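Local coordinates for BH0493 protein (Bacillus halodurans C-125, PDB 2QEE) that binds zinc and is probably a metal-dependent hydrolase of the amidohydrolase superfamily, at residues F277-L290 and V300-L314. Sequence-based numbering, arbitrary orientation.
Sequences FVGKASMDGVEHLL and VTMLSRENQHELVVL
Met-283 is the main bump, folded into a hollow lined by Met-302, Asn-307, Glu-310, Leu-311 and Leu-314. Bends at chi2 and chi3 curl its thioether inward: SD lies 3.7 Å from SD of Met-302, and CE packs 3.6 Å from CD2 of Leu-314. That same CD2 branch is a knob in return, entering between CE of Met-283, CG1 of Val-286 and CD1 of Leu-290. At the other end CG2 of Val-278 presses tightly on CG of Leu-303 (3.5 Å).

Between these patches the amide of Asn-307 reads the backbone of Ala-281 twice. OD1 accepts from Ala-281 N at 2.9 Å, nearly straight (177°) and on an in-plane lone pair, while ND2 donates to Ala-281 O, also at 2.9 Å. ND2 gives a further bond to OE2 of Glu-310, so three bonds fix the amide's rotation. A leucine here would probably leave both backbone groups of Ala-281 without these mates and free the loop to shift. The extended Lys-280 side chain lies across Glu-306, and one water links its NZ to Glu-310 OE1.

Helices 284-290 and 308-314 run nearly parallel (12°), consistent with successive helices of the amidohydrolase barrel. Strand 257-264 backs Ala-281 and Val-286, strand 321-323 flanks Leu-311, and helix 333-347 covers Gln-308 and Val-312.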
ATOM      1  N   PHE C 277      17.231  -0.430   9.284  1.00 15.09           N
ATOM      2  CA  PHE C 277      16.283   0.135   8.353  1.00 14.72           C
ATOM      3  C   PHE C 277      15.610  -1.023   7.592  1.00 13.23           C
ATOM      4  O   PHE C 277      15.733  -2.234   7.992  1.00 14.45           O
ATOM      5  CB  PHE C 277      17.057   1.160   7.468  1.00 15.30           C
ATOM      6  CG  PHE C 277      16.206   1.976   6.478  1.00 14.22           C
ATOM      7  CD1 PHE C 277      14.954   2.517   6.796  1.00 13.29           C
ATOM      8  CD2 PHE C 277      16.722   2.245   5.200  1.00 15.32           C
ATOM      9  CE1 PHE C 277      14.235   3.319   5.846  1.00 14.93           C
ATOM     10  CE2 PHE C 277      16.012   3.066   4.273  1.00 16.07           C
ATOM     11  CZ  PHE C 277      14.737   3.537   4.597  1.00 15.68           C
ATOM     12  N   VAL C 278      14.851  -0.662   6.571  1.00 13.20           N
ATOM     13  CA  VAL C 278      14.043  -1.614   5.810  1.00 12.80           C
ATOM     14  C   VAL C 278      14.212  -1.426   4.292  1.00 13.10           C
ATOM     15  O   VAL C 278      14.463  -0.289   3.813  1.00 15.37           O
ATOM     16  CB  VAL C 278      12.550  -1.385   6.214  1.00 12.24           C
ATOM     17  CG1 VAL C 278      12.062   0.031   5.844  1.00 15.33           C
ATOM     18  CG2 VAL C 278      11.617  -2.495   5.559  1.00 16.62           C
ATOM     19  N   GLY C 279      14.041  -2.502   3.513  1.00 11.63           N
ATOM     20  CA  GLY C 279      13.980  -2.372   2.044  1.00 13.53           C
ATOM     21  C   GLY C 279      13.049  -3.457   1.534  1.00 14.80           C
ATOM     22  O   GLY C 279      12.933  -4.519   2.172  1.00 15.41           O
ATOM     23  N   LYS C 280      12.417  -3.175   0.398  1.00 13.30           N
ATOM     24  CA  LYS C 280      11.623  -4.176  -0.316  1.00 13.34           C
ATOM     25  C   LYS C 280      12.570  -5.244  -0.879  1.00 15.09           C
ATOM     26  O   LYS C 280      13.618  -4.916  -1.412  1.00 14.66           O
ATOM     27  CB  LYS C 280      10.784  -3.534  -1.433  1.00 13.79           C
ATOM     28  CG  LYS C 280       9.756  -4.534  -2.067  1.00 10.38           C
ATOM     29  CD  LYS C 280       9.128  -3.850  -3.234  1.00 15.72           C
ATOM     30  CE  LYS C 280       8.070  -4.769  -3.885  1.00 14.76           C
ATOM     31  NZ  LYS C 280       7.459  -4.116  -5.063  1.00 13.82           N
ATOM     32  N   ALA C 281      12.172  -6.514  -0.754  1.00 14.58           N
ATOM     33  CA  ALA C 281      13.006  -7.637  -1.257  1.00 13.46           C
ATOM     34  C   ALA C 281      12.371  -8.170  -2.548  1.00 14.52           C
ATOM     35  O   ALA C 281      11.133  -8.043  -2.786  1.00 15.93           O
ATOM     36  CB  ALA C 281      13.092  -8.839  -0.176  1.00 16.05           C
ATOM     37  N   SER C 282      13.188  -8.847  -3.372  1.00 16.32           N
ATOM     38  CA  SER C 282      12.646  -9.688  -4.454  1.00 15.39           C
ATOM     39  C   SER C 282      11.989 -10.928  -3.827  1.00 16.12           C
ATOM     40  O   SER C 282      12.486 -11.444  -2.841  1.00 16.76           O
ATOM     41  CB  SER C 282      13.769 -10.202  -5.377  1.00 16.39           C
ATOM     42  OG  SER C 282      13.186 -11.055  -6.368  1.00 16.22           O
ATOM     43  N   MET C 283      10.917 -11.412  -4.460  1.00 14.02           N
ATOM     44  CA  MET C 283      10.308 -12.674  -4.005  1.00 14.73           C
ATOM     45  C   MET C 283      11.005 -13.878  -4.660  1.00 15.48           C
ATOM     46  O   MET C 283      10.731 -15.002  -4.280  1.00 16.19           O
ATOM     47  CB  MET C 283       8.799 -12.745  -4.291  1.00 16.33           C
ATOM     48  CG  MET C 283       7.997 -11.556  -3.667  1.00 17.04           C
ATOM     49  SD  MET C 283       8.150 -11.512  -1.859  1.00 17.14           S
ATOM     50  CE  MET C 283       7.398 -13.092  -1.456  1.00 18.43           C
ATOM     51  N   ASP C 284      11.923 -13.636  -5.603  1.00 17.18           N
ATOM     52  CA  ASP C 284      12.481 -14.755  -6.376  1.00 16.45           C
ATOM     53  C   ASP C 284      13.124 -15.856  -5.525  1.00 15.91           C
ATOM     54  O   ASP C 284      12.952 -17.075  -5.826  1.00 19.04           O
ATOM     55  CB  ASP C 284      13.515 -14.218  -7.385  1.00 15.49           C
ATOM     56  CG  ASP C 284      12.889 -13.456  -8.561  1.00 21.14           C
ATOM     57  OD1 ASP C 284      11.651 -13.263  -8.592  1.00 22.53           O
ATOM     58  OD2 ASP C 284      13.667 -13.019  -9.452  1.00 24.69           O
ATOM     59  N   GLY C 285      13.896 -15.464  -4.512  1.00 14.39           N
ATOM     60  CA  GLY C 285      14.671 -16.469  -3.740  1.00 16.65           C
ATOM     61  C   GLY C 285      13.713 -17.323  -2.952  1.00 16.91           C
ATOM     62  O   GLY C 285      13.940 -18.542  -2.764  1.00 16.09           O
ATOM     63  N   VAL C 286      12.705 -16.664  -2.377  1.00 16.48           N
ATOM     64  CA  VAL C 286      11.698 -17.380  -1.552  1.00 16.23           C
ATOM     65  C   VAL C 286      10.903 -18.333  -2.443  1.00 15.54           C
ATOM     66  O   VAL C 286      10.678 -19.498  -2.075  1.00 16.99           O
ATOM     67  CB  VAL C 286      10.711 -16.425  -0.820  1.00 14.62           C
ATOM     68  CG1 VAL C 286       9.758 -17.252   0.048  1.00 17.65           C
ATOM     69  CG2 VAL C 286      11.502 -15.358   0.008  1.00 19.04           C
ATOM     70  N   GLU C 287      10.470 -17.833  -3.605  1.00 13.93           N
ATOM     71  CA  GLU C 287       9.795 -18.640  -4.614  1.00 12.83           C
ATOM     72  C   GLU C 287      10.611 -19.884  -4.988  1.00 13.46           C
ATOM     73  O   GLU C 287      10.099 -21.021  -5.006  1.00 15.43           O
ATOM     74  CB  GLU C 287       9.533 -17.760  -5.856  1.00 15.65           C
ATOM     75  CG  GLU C 287       8.740 -18.492  -6.925  1.00 13.92           C
ATOM     76  CD  GLU C 287       8.876 -17.833  -8.283  1.00 23.05           C
ATOM     77  OE1 GLU C 287       8.864 -16.582  -8.336  1.00 18.56           O
ATOM     78  OE2 GLU C 287       8.955 -18.551  -9.300  1.00 20.32           O
ATOM     79  N   HIS C 288      11.878 -19.661  -5.290  1.00 15.18           N
ATOM     80  CA  HIS C 288      12.765 -20.774  -5.646  1.00 16.29           C
ATOM     81  C   HIS C 288      12.874 -21.820  -4.526  1.00 17.08           C
ATOM     82  O   HIS C 288      12.728 -23.044  -4.753  1.00 16.71           O
ATOM     83  CB  HIS C 288      14.153 -20.206  -6.011  1.00 19.19           C
ATOM     84  CG  HIS C 288      15.143 -21.270  -6.341  1.00 20.39           C
ATOM     85  ND1 HIS C 288      15.481 -21.593  -7.643  1.00 24.78           N
ATOM     86  CD2 HIS C 288      15.809 -22.146  -5.544  1.00 20.65           C
ATOM     87  CE1 HIS C 288      16.322 -22.614  -7.625  1.00 22.72           C
ATOM     88  NE2 HIS C 288      16.567 -22.942  -6.370  1.00 21.21           N
ATOM     89  N   LEU C 289      13.100 -21.347  -3.308  1.00 15.75           N
ATOM     90  CA  LEU C 289      13.222 -22.223  -2.150  1.00 16.52           C
ATOM     91  C   LEU C 289      11.960 -23.066  -2.019  1.00 17.45           C
ATOM     92  O   LEU C 289      12.048 -24.277  -1.884  1.00 16.47           O
ATOM     93  CB  LEU C 289      13.489 -21.399  -0.895  1.00 16.93           C
ATOM     94  CG  LEU C 289      14.960 -20.938  -0.713  1.00 17.06           C
ATOM     95  CD1 LEU C 289      15.096 -19.881   0.393  1.00 17.12           C
ATOM     96  CD2 LEU C 289      15.857 -22.175  -0.383  1.00 16.74           C
ATOM     97  N   LEU C 290      10.792 -22.435  -2.091  1.00 18.65           N
ATOM     98  CA  LEU C 290       9.554 -23.189  -1.911  1.00 18.09           C
ATOM     99  C   LEU C 290       9.293 -24.245  -2.991  1.00 18.20           C
ATOM    100  O   LEU C 290       8.820 -25.367  -2.706  1.00 18.86           O
ATOM    101  CB  LEU C 290       8.383 -22.221  -1.885  1.00 17.42           C
ATOM    102  CG  LEU C 290       8.389 -21.330  -0.641  1.00 12.65           C
ATOM    103  CD1 LEU C 290       7.383 -20.183  -0.930  1.00 13.78           C
ATOM    104  CD2 LEU C 290       7.918 -22.125   0.666  1.00 16.21           C
ATOM    105  N   VAL C 300       7.857 -17.606   6.979  1.00 14.09           N
ATOM    106  CA  VAL C 300       8.408 -16.320   6.471  1.00 14.06           C
ATOM    107  C   VAL C 300       7.609 -15.163   6.998  1.00 12.36           C
ATOM    108  O   VAL C 300       6.370 -15.245   7.046  1.00 12.77           O
ATOM    109  CB  VAL C 300       8.366 -16.305   4.928  1.00 13.76           C
ATOM    110  CG1 VAL C 300       8.883 -14.925   4.301  1.00 14.62           C
ATOM    111  CG2 VAL C 300       9.218 -17.448   4.334  1.00 16.06           C
ATOM    112  N   THR C 301       8.317 -14.129   7.405  1.00 13.27           N
ATOM    113  CA  THR C 301       7.738 -12.809   7.663  1.00 13.14           C
ATOM    114  C   THR C 301       8.633 -11.790   6.936  1.00 14.32           C
ATOM    115  O   THR C 301       9.859 -12.019   6.810  1.00 14.91           O
ATOM    116  CB  THR C 301       7.593 -12.527   9.177  1.00 15.50           C
ATOM    117  OG1 THR C 301       6.647 -11.467   9.400  1.00 13.33           O
ATOM    118  CG2 THR C 301       8.928 -12.168   9.892  1.00 13.80           C
ATOM    119  N   MET C 302       8.039 -10.673   6.487  1.00 12.18           N
ATOM    120  CA  MET C 302       8.827  -9.717   5.679  1.00 14.11           C
ATOM    121  C   MET C 302       8.665  -8.330   6.242  1.00 12.98           C
ATOM    122  O   MET C 302       7.637  -8.012   6.839  1.00 12.41           O
ATOM    123  CB  MET C 302       8.478  -9.733   4.192  1.00 14.89           C
ATOM    124  CG  MET C 302       8.818 -11.090   3.540  1.00 15.31           C
ATOM    125  SD  MET C 302       8.556 -11.230   1.812  1.00 16.87           S
ATOM    126  CE  MET C 302      10.161 -10.459   1.254  1.00 13.14           C
ATOM    127  N   LEU C 303       9.695  -7.513   6.050  1.00 13.04           N
ATOM    128  CA  LEU C 303       9.698  -6.228   6.778  1.00 13.26           C
ATOM    129  C   LEU C 303       9.069  -5.046   6.006  1.00 12.38           C
ATOM    130  O   LEU C 303       8.632  -4.059   6.639  1.00 11.66           O
ATOM    131  CB  LEU C 303      11.138  -5.864   7.180  1.00 14.34           C
ATOM    132  CG  LEU C 303      11.332  -4.734   8.198  1.00 12.32           C
ATOM    133  CD1 LEU C 303      10.594  -4.899   9.529  1.00 13.41           C
ATOM    134  CD2 LEU C 303      12.906  -4.599   8.481  1.00 15.35           C
ATOM    135  N   SER C 304       9.140  -5.108   4.688  1.00 12.70           N
ATOM    136  CA  SER C 304       8.642  -3.964   3.849  1.00 11.05           C
ATOM    137  C   SER C 304       7.093  -4.070   3.737  1.00 10.46           C
ATOM    138  O   SER C 304       6.562  -5.133   3.394  1.00 12.38           O
ATOM    139  CB  SER C 304       9.305  -4.005   2.458  1.00 14.00           C
ATOM    140  OG  SER C 304       8.701  -3.028   1.587  1.00 12.46           O
ATOM    141  N   ARG C 305       6.410  -2.907   3.844  1.00 11.84           N
ATOM    142  CA  ARG C 305       4.971  -2.859   3.605  1.00 12.80           C
ATOM    143  C   ARG C 305       4.696  -3.387   2.202  1.00 12.81           C
ATOM    144  O   ARG C 305       3.676  -4.043   1.956  1.00 10.33           O
ATOM    145  CB  ARG C 305       4.459  -1.404   3.707  1.00 10.67           C
ATOM    146  CG  ARG C 305       2.938  -1.316   3.580  1.00  9.49           C
ATOM    147  CD  ARG C 305       2.536   0.178   3.531  1.00 12.37           C
ATOM    148  NE  ARG C 305       1.072   0.224   3.445  1.00 12.42           N
ATOM    149  CZ  ARG C 305       0.388   1.233   2.927  1.00 17.20           C
ATOM    150  NH1 ARG C 305       1.048   2.285   2.440  1.00 12.72           N
ATOM    151  NH2 ARG C 305      -0.942   1.214   2.979  1.00 14.44           N
ATOM    152  N   GLU C 306       5.614  -3.092   1.270  1.00 12.46           N
ATOM    153  CA  GLU C 306       5.380  -3.278  -0.151  1.00 11.69           C
ATOM    154  C   GLU C 306       5.562  -4.762  -0.585  1.00 10.57           C
ATOM    155  O   GLU C 306       5.267  -5.131  -1.736  1.00 14.40           O
ATOM    156  CB  GLU C 306       6.288  -2.363  -0.982  1.00 12.76           C
ATOM    157  CG  GLU C 306       5.792  -0.940  -0.981  1.00 13.38           C
ATOM    158  CD  GLU C 306       5.842  -0.272   0.387  1.00 16.27           C
ATOM    159  OE1 GLU C 306       6.916  -0.353   1.037  1.00 14.29           O
ATOM    160  OE2 GLU C 306       4.845   0.437   0.723  1.00 15.83           O
ATOM    161  N   ASN C 307       6.054  -5.586   0.362  1.00 11.08           N
ATOM    162  CA  ASN C 307       6.121  -7.056   0.121  1.00 12.24           C
ATOM    163  C   ASN C 307       4.871  -7.843   0.589  1.00 13.73           C
ATOM    164  O   ASN C 307       4.776  -9.038   0.338  1.00 12.85           O
ATOM    165  CB  ASN C 307       7.361  -7.673   0.831  1.00 12.79           C
ATOM    166  CG  ASN C 307       8.657  -7.515   0.045  1.00 14.40           C
ATOM    167  OD1 ASN C 307       9.669  -7.105   0.633  1.00 13.99           O
ATOM    168  ND2 ASN C 307       8.672  -7.874  -1.245  1.00 14.90           N
ATOM    169  N   GLN C 308       3.992  -7.205   1.355  1.00 12.72           N
ATOM    170  CA  GLN C 308       3.018  -8.020   2.139  1.00 12.53           C
ATOM    171  C   GLN C 308       2.014  -8.654   1.235  1.00 12.62           C
ATOM    172  O   GLN C 308       1.728  -9.842   1.379  1.00 12.57           O
ATOM    173  CB  GLN C 308       2.286  -7.157   3.208  1.00 10.04           C
ATOM    174  CG  GLN C 308       3.284  -6.516   4.243  1.00 10.57           C
ATOM    175  CD  GLN C 308       4.224  -7.631   4.865  1.00 15.69           C
ATOM    176  OE1 GLN C 308       3.801  -8.765   5.078  1.00 14.52           O
ATOM    177  NE2 GLN C 308       5.483  -7.287   5.151  1.00 12.28           N
ATOM    178  N   HIS C 309       1.464  -7.899   0.263  1.00 11.45           N
ATOM    179  CA  HIS C 309       0.418  -8.515  -0.555  1.00 13.26           C
ATOM    180  C   HIS C 309       0.977  -9.711  -1.342  1.00 13.03           C
ATOM    181  O   HIS C 309       0.377 -10.797  -1.422  1.00 13.28           O
ATOM    182  CB  HIS C 309      -0.187  -7.463  -1.494  1.00 13.60           C
ATOM    183  CG  HIS C 309      -1.173  -8.049  -2.455  1.00 11.99           C
ATOM    184  ND1 HIS C 309      -0.792  -8.499  -3.689  1.00 11.56           N
ATOM    185  CD2 HIS C 309      -2.497  -8.312  -2.342  1.00 12.99           C
ATOM    186  CE1 HIS C 309      -1.837  -8.991  -4.321  1.00 11.73           C
ATOM    187  NE2 HIS C 309      -2.890  -8.889  -3.530  1.00 13.15           N
ATOM    188  N   GLU C 310       2.134  -9.505  -1.995  1.00 12.80           N
ATOM    189  CA  GLU C 310       2.709 -10.562  -2.853  1.00 13.29           C
ATOM    190  C   GLU C 310       3.181 -11.754  -2.004  1.00 14.33           C
ATOM    191  O   GLU C 310       3.141 -12.893  -2.460  1.00 13.19           O
ATOM    192  CB  GLU C 310       3.773  -9.996  -3.785  1.00 15.63           C
ATOM    193  CG  GLU C 310       4.980  -9.445  -3.070  1.00 10.17           C
ATOM    194  CD  GLU C 310       5.935  -8.649  -3.982  1.00 13.42           C
ATOM    195  OE1 GLU C 310       5.617  -8.429  -5.171  1.00 16.39           O
ATOM    196  OE2 GLU C 310       6.980  -8.193  -3.449  1.00 14.48           O
ATOM    197  N   LEU C 311       3.611 -11.488  -0.762  1.00 11.89           N
ATOM    198  CA  LEU C 311       3.865 -12.621   0.155  1.00 13.18           C
ATOM    199  C   LEU C 311       2.591 -13.502   0.392  1.00 14.73           C
ATOM    200  O   LEU C 311       2.667 -14.755   0.379  1.00 15.38           O
ATOM    201  CB  LEU C 311       4.396 -12.094   1.489  1.00 11.26           C
ATOM    202  CG  LEU C 311       4.651 -13.151   2.577  1.00 12.06           C
ATOM    203  CD1 LEU C 311       5.776 -14.129   2.089  1.00 16.04           C
ATOM    204  CD2 LEU C 311       4.984 -12.488   3.871  1.00 13.88           C
ATOM    205  N   VAL C 312       1.441 -12.851   0.591  1.00 12.78           N
ATOM    206  CA  VAL C 312       0.156 -13.602   0.677  1.00 11.71           C
ATOM    207  C   VAL C 312      -0.085 -14.375  -0.583  1.00 11.79           C
ATOM    208  O   VAL C 312      -0.439 -15.602  -0.522  1.00 12.51           O
ATOM    209  CB  VAL C 312      -1.007 -12.639   0.887  1.00 12.65           C
ATOM    210  CG1 VAL C 312      -2.339 -13.411   0.908  1.00 13.77           C
ATOM    211  CG2 VAL C 312      -0.763 -11.897   2.191  1.00 15.44           C
ATOM    212  N   VAL C 313       0.160 -13.768  -1.759  1.00 12.63           N
ATOM    213  CA  VAL C 313      -0.124 -14.537  -2.982  1.00 14.00           C
ATOM    214  C   VAL C 313       0.836 -15.728  -3.075  1.00 15.02           C
ATOM    215  O   VAL C 313       0.452 -16.826  -3.522  1.00 13.71           O
ATOM    216  CB  VAL C 313       0.006 -13.672  -4.273  1.00 14.39           C
ATOM    217  CG1 VAL C 313      -0.360 -14.519  -5.526  1.00 13.86           C
ATOM    218  CG2 VAL C 313      -0.930 -12.437  -4.194  1.00 11.59           C
ATOM    219  N   LEU C 314       2.066 -15.551  -2.626  1.00 13.10           N
ATOM    220  CA  LEU C 314       3.023 -16.668  -2.697  1.00 14.96           C
ATOM    221  C   LEU C 314       2.551 -17.833  -1.788  1.00 14.75           C
ATOM    222  O   LEU C 314       2.711 -19.012  -2.149  1.00 16.19           O
ATOM    223  CB  LEU C 314       4.399 -16.169  -2.274  1.00 13.81           C
ATOM    224  CG  LEU C 314       5.538 -17.160  -2.635  1.00 18.11           C
ATOM    225  CD1 LEU C 314       5.588 -17.545  -4.124  1.00 19.12           C
ATOM    226  CD2 LEU C 314       6.862 -16.528  -2.198  1.00 14.06           C
TER
HETATM  227  O   HOH W   1      11.018  -6.667   2.992  1.00 15.52           O
HETATM  228  O   HOH W   2       5.067  -5.515  -5.420  1.00 14.49           O
HETATM  229  O   HOH W   3       9.195  -8.054  -4.894  1.00 17.86           O